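Local coordinates for protein hypothetical sensory transduction histidine kinase (Methanosarcina mazei, PDB 3LI9) that probably senses signals outside the cell through this extracellular double Cache (PDC-fold) domain and passes them to a cytoplasmic histidine kinase, at residues A[36-48]-A[155-169]. Residues are numbered along the deposited sequence; the frame is centred on the assembly and turned at random.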
loop_
_atom_site.group_PDB
_atom_site.type_symbol
_atom_site.label_atom_id
_atom_site.label_comp_id
_atom_site.label_asym_id
_atom_site.label_seq_id
_atom_site.Cartn_x
_atom_site.Cartn_y
_atom_site.Cartn_z
ATOM N N ASN A 36 4.687 6.766 -5.551
ATOM C CA ASN A 36 5.414 5.581 -5.108
ATOM C C ASN A 36 5.291 4.442 -6.092
ATOM O O ASN A 36 6.286 3.700 -6.352
ATOM C CB ASN A 36 4.842 5.151 -3.712
ATOM C CG ASN A 36 5.300 6.063 -2.616
ATOM O OD1 ASN A 36 6.325 6.733 -2.749
ATOM N ND2 ASN A 36 4.549 6.115 -1.545
ATOM N N GLN A 37 4.121 4.306 -6.700
ATOM C CA GLN A 37 3.933 3.286 -7.741
ATOM C C GLN A 37 4.885 3.574 -8.920
ATOM O O GLN A 37 5.497 2.588 -9.488
ATOM C CB GLN A 37 2.467 3.348 -8.243
ATOM C CG GLN A 37 2.119 2.467 -9.445
ATOM C CD GLN A 37 0.645 2.584 -9.745
ATOM O OE1 GLN A 37 0.131 3.642 -10.162
ATOM N NE2 GLN A 37 -0.018 1.512 -9.575
ATOM N N ALA A 38 5.009 4.852 -9.300
ATOM C CA ALA A 38 5.857 5.225 -10.471
ATOM C C ALA A 38 7.344 4.953 -10.130
ATOM O O ALA A 38 8.113 4.642 -11.051
ATOM C CB ALA A 38 5.661 6.712 -10.803
ATOM N N ILE A 39 7.745 4.986 -8.852
ATOM C CA ILE A 39 9.166 4.718 -8.513
ATOM C C ILE A 39 9.461 3.249 -8.802
ATOM O O ILE A 39 10.425 2.894 -9.513
ATOM C CB ILE A 39 9.417 4.976 -7.039
ATOM C CG1 ILE A 39 9.285 6.503 -6.765
ATOM C CG2 ILE A 39 10.894 4.479 -6.641
ATOM C CD1 ILE A 39 9.333 6.871 -5.252
ATOM N N ALA A 40 8.613 2.375 -8.249
ATOM C CA ALA A 40 8.790 0.919 -8.548
ATOM C C ALA A 40 8.701 0.575 -10.048
ATOM O O ALA A 40 9.475 -0.250 -10.547
ATOM C CB ALA A 40 7.765 0.095 -7.774
ATOM N N ARG A 41 7.748 1.170 -10.739
ATOM C CA ARG A 41 7.592 0.918 -12.169
ATOM C C ARG A 41 8.780 1.410 -12.969
ATOM O O ARG A 41 9.203 0.720 -13.911
ATOM C CB ARG A 41 6.325 1.567 -12.648
ATOM C CG ARG A 41 5.939 0.975 -14.012
ATOM C CD ARG A 41 4.386 1.151 -14.270
ATOM N NE ARG A 41 4.040 0.496 -15.529
ATOM C CZ ARG A 41 4.075 1.089 -16.720
ATOM N NH1 ARG A 41 4.475 2.353 -16.810
ATOM N NH2 ARG A 41 3.764 0.414 -17.833
ATOM N N THR A 42 9.325 2.576 -12.606
ATOM C CA THR A 42 10.447 3.117 -13.361
ATOM C C THR A 42 11.704 2.242 -13.119
ATOM O O THR A 42 12.446 1.948 -14.058
ATOM C CB THR A 42 10.714 4.525 -12.944
ATOM O OG1 THR A 42 9.564 5.274 -13.340
ATOM C CG2 THR A 42 11.894 5.105 -13.804
ATOM N N LEU A 43 11.855 1.783 -11.879
ATOM C CA LEU A 43 12.963 0.803 -11.579
ATOM C C LEU A 43 12.783 -0.482 -12.381
ATOM O O LEU A 43 13.779 -1.022 -12.947
ATOM C CB LEU A 43 13.001 0.498 -10.081
ATOM C CG LEU A 43 14.076 -0.509 -9.615
ATOM C CD1 LEU A 43 15.448 -0.009 -9.989
ATOM C CD2 LEU A 43 13.936 -0.596 -7.998
ATOM N N ALA A 44 11.546 -0.971 -12.510
ATOM C CA ALA A 44 11.296 -2.187 -13.318
ATOM C C ALA A 44 11.640 -1.972 -14.799
ATOM O O ALA A 44 12.350 -2.855 -15.385
ATOM C CB ALA A 44 9.825 -2.701 -13.149
ATOM N N CYS A 45 11.309 -0.787 -15.343
ATOM C CA CYS A 45 11.638 -0.457 -16.814
ATOM C C CYS A 45 13.149 -0.499 -16.982
ATOM O O CYS A 45 13.669 -1.022 -17.972
ATOM C CB CYS A 45 11.169 0.952 -17.182
ATOM S SG CYS A 45 9.447 1.102 -17.339
ATOM N N THR A 46 13.843 0.147 -16.051
ATOM C CA THR A 46 15.277 0.257 -16.125
ATOM C C THR A 46 15.883 -1.142 -16.055
ATOM O O THR A 46 16.756 -1.468 -16.866
ATOM C CB THR A 46 15.785 1.090 -14.995
ATOM O OG1 THR A 46 15.129 2.379 -15.111
ATOM C CG2 THR A 46 17.283 1.243 -15.059
HETATM N N MSE A 47 15.531 -1.912 -15.022
HETATM C CA MSE A 47 16.095 -3.251 -14.903
HETATM C C MSE A 47 15.784 -4.139 -16.078
HETATM O O MSE A 47 16.628 -5.031 -16.398
HETATM C CB MSE A 47 15.633 -3.919 -13.654
HETATM C CG MSE A 47 16.150 -3.310 -12.352
HETATM SE SE MSE A 47 18.209 -3.616 -12.343
HETATM C CE MSE A 47 18.303 -1.979 -12.647
ATOM N N ALA A 48 14.650 -3.968 -16.714
ATOM C CA ALA A 48 14.297 -4.734 -17.909
ATOM C C ALA A 48 15.321 -4.528 -19.035
ATOM O O ALA A 48 15.486 -5.412 -19.854
ATOM C CB ALA A 48 12.838 -4.427 -18.397
ATOM N N SER A 155 6.280 -4.127 -9.278
ATOM C CA SER A 155 6.082 -4.100 -10.761
ATOM C C SER A 155 6.912 -5.172 -11.415
ATOM O O SER A 155 8.049 -5.425 -11.031
ATOM C CB SER A 155 6.597 -2.772 -11.364
ATOM O OG SER A 155 5.811 -1.685 -10.978
ATOM N N PRO A 156 6.307 -5.882 -12.387
ATOM C CA PRO A 156 7.031 -6.918 -13.058
ATOM C C PRO A 156 8.118 -6.375 -14.001
ATOM O O PRO A 156 7.907 -5.359 -14.663
ATOM C CB PRO A 156 5.901 -7.677 -13.849
ATOM C CG PRO A 156 4.882 -6.574 -14.141
ATOM C CD PRO A 156 4.894 -5.743 -12.848
ATOM N N ILE A 157 9.221 -7.128 -14.100
ATOM C CA ILE A 157 10.386 -6.843 -14.986
ATOM C C ILE A 157 10.253 -7.835 -16.128
ATOM O O ILE A 157 10.273 -9.060 -15.889
ATOM C CB ILE A 157 11.666 -7.157 -14.300
ATOM C CG1 ILE A 157 11.820 -6.195 -13.056
ATOM C CG2 ILE A 157 12.830 -6.937 -15.244
ATOM C CD1 ILE A 157 13.134 -6.590 -12.137
ATOM N N PHE A 158 10.034 -7.319 -17.321
ATOM C CA PHE A 158 9.846 -8.233 -18.513
ATOM C C PHE A 158 11.048 -8.071 -19.377
ATOM O O PHE A 158 11.351 -6.929 -19.835
ATOM C CB PHE A 158 8.594 -7.856 -19.290
ATOM C CG PHE A 158 7.353 -8.267 -18.632
ATOM C CD1 PHE A 158 6.928 -9.597 -18.770
ATOM C CD2 PHE A 158 6.546 -7.367 -17.941
ATOM C CE1 PHE A 158 5.691 -10.062 -18.166
ATOM C CE2 PHE A 158 5.303 -7.832 -17.351
ATOM C CZ PHE A 158 4.942 -9.195 -17.429
ATOM N N LYS A 159 11.742 -9.178 -19.633
ATOM C CA LYS A 159 12.966 -9.204 -20.480
ATOM C C LYS A 159 12.696 -10.247 -21.571
ATOM O O LYS A 159 12.219 -11.361 -21.259
ATOM C CB LYS A 159 14.174 -9.667 -19.651
ATOM C CG LYS A 159 14.616 -8.652 -18.631
ATOM C CD LYS A 159 15.621 -9.251 -17.603
ATOM C CE LYS A 159 16.975 -9.273 -18.176
ATOM N NZ LYS A 159 17.967 -9.595 -17.093
ATOM N N ASN A 160 12.956 -9.886 -22.814
ATOM C CA ASN A 160 12.705 -10.760 -23.966
ATOM C C ASN A 160 11.225 -11.093 -23.997
ATOM O O ASN A 160 10.850 -12.156 -24.446
ATOM C CB ASN A 160 13.621 -12.007 -23.904
ATOM C CG ASN A 160 15.046 -11.677 -23.341
ATOM O OD1 ASN A 160 15.825 -10.841 -23.896
ATOM N ND2 ASN A 160 15.356 -12.299 -22.231
ATOM N N GLY A 161 10.371 -10.164 -23.500
ATOM C CA GLY A 161 8.925 -10.410 -23.479
ATOM C C GLY A 161 8.439 -11.331 -22.343
ATOM O O GLY A 161 7.256 -11.566 -22.219
ATOM N N GLU A 162 9.356 -11.811 -21.522
ATOM C CA GLU A 162 9.041 -12.782 -20.479
ATOM C C GLU A 162 9.253 -12.242 -19.104
ATOM O O GLU A 162 10.185 -11.443 -18.866
ATOM C CB GLU A 162 9.976 -13.955 -20.615
ATOM C CG GLU A 162 9.664 -14.719 -21.906
ATOM C CD GLU A 162 10.563 -15.960 -22.051
ATOM O OE1 GLU A 162 11.397 -16.198 -21.156
ATOM O OE2 GLU A 162 10.439 -16.689 -23.052
ATOM N N PHE A 163 8.421 -12.710 -18.197
ATOM C CA PHE A 163 8.626 -12.345 -16.788
ATOM C C PHE A 163 9.983 -12.747 -16.242
ATOM O O PHE A 163 10.364 -13.925 -16.260
ATOM C CB PHE A 163 7.514 -12.925 -15.943
ATOM C CG PHE A 163 7.643 -12.611 -14.492
ATOM C CD1 PHE A 163 7.118 -11.428 -14.000
ATOM C CD2 PHE A 163 8.239 -13.520 -13.605
ATOM C CE1 PHE A 163 7.190 -11.152 -12.610
ATOM C CE2 PHE A 163 8.336 -13.247 -12.222
ATOM C CZ PHE A 163 7.799 -12.061 -11.747
ATOM N N ALA A 164 10.784 -11.759 -15.742
ATOM C CA ALA A 164 12.114 -12.058 -15.198
ATOM C C ALA A 164 12.179 -11.868 -13.666
ATOM O O ALA A 164 13.131 -12.359 -13.023
ATOM C CB ALA A 164 13.197 -11.209 -15.827
ATOM N N GLY A 165 11.223 -11.130 -13.110
ATOM C CA GLY A 165 11.342 -10.757 -11.676
ATOM C C GLY A 165 10.485 -9.536 -11.443
ATOM O O GLY A 165 9.585 -9.193 -12.217
ATOM N N ILE A 166 10.702 -8.923 -10.289
ATOM C CA ILE A 166 9.899 -7.789 -9.849
ATOM C C ILE A 166 10.871 -6.686 -9.325
ATOM O O ILE A 166 12.039 -6.945 -8.876
ATOM C CB ILE A 166 8.906 -8.084 -8.694
ATOM C CG1 ILE A 166 9.703 -8.546 -7.461
ATOM C CG2 ILE A 166 7.793 -9.142 -9.130
ATOM C CD1 ILE A 166 8.892 -8.678 -6.210
ATOM N N ALA A 167 10.374 -5.450 -9.333
ATOM C CA ALA A 167 11.039 -4.362 -8.603
ATOM C C ALA A 167 9.932 -3.867 -7.675
ATOM O O ALA A 167 8.783 -3.744 -8.090
ATOM C CB ALA A 167 11.487 -3.198 -9.536
ATOM N N GLY A 168 10.324 -3.544 -6.457
ATOM C CA GLY A 168 9.317 -3.131 -5.494
ATOM C C GLY A 168 9.782 -2.110 -4.513
ATOM O O GLY A 168 10.946 -1.932 -4.333
ATOM N N VAL A 169 8.827 -1.395 -3.903
ATOM C CA VAL A 169 9.119 -0.544 -2.760
ATOM C C VAL A 169 8.135 -0.781 -1.614
ATOM O O VAL A 169 6.935 -1.121 -1.852
ATOM C CB VAL A 169 9.073 0.961 -3.136
ATOM C CG1 VAL A 169 10.015 1.228 -4.351
ATOM C CG2 VAL A 169 7.639 1.352 -3.554
HETATM O O HOH W 1 4.709 -0.113 -9.036
HETATM O O HOH W 2 17.604 -7.011 -15.130
#
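Helix 36-48 lies over the β-hairpin 155-169 at close range, its axis running 16° from that of strand 155-159 and 7.1 Å away, with Ala44 CA only 5.0 Å from Ile157 CA. This is the helix-on-sheet packing of a PDC-type Cache domain, in which the end of the long helix 13-48 covers one face of an antiparallel sheet, and it illustrates how small residues let two backbones draw together. Ala40, Ala44 and Ala48 recur every fourth residue on the helix. The methyl of Ala44 settles between Ser155 CB and Ile157 CG1, while Ala167 CB presses on Leu43 CG at 3.7 Å. Ile157 spreads its branches along the helix: with CG1 beside the backbone N (chi1 -64°), CD1 reaches Met47 CB at 4.0 Å, and CG2 touches Ala48 CA at 3.8 Å. An alanine in place of Ile157 would probably open a gap between the strand and Ala44, Met47 and Ala48. Farther along, Val169 CG1 meets Ile39 CG2, the two side chains crossing at about a right angle. Leu43 and Met47 continue onto strand 74-79. No direct hydrogen bond joins the two segments; polar links run through Asp137, which pairs OD2 with Arg41 NE in a salt bridge and OD1 with Ser155 OG in a hydrogen bond, and through water. One water donates to Gln37 O and, at 2.7 Å, to Ser155 OG.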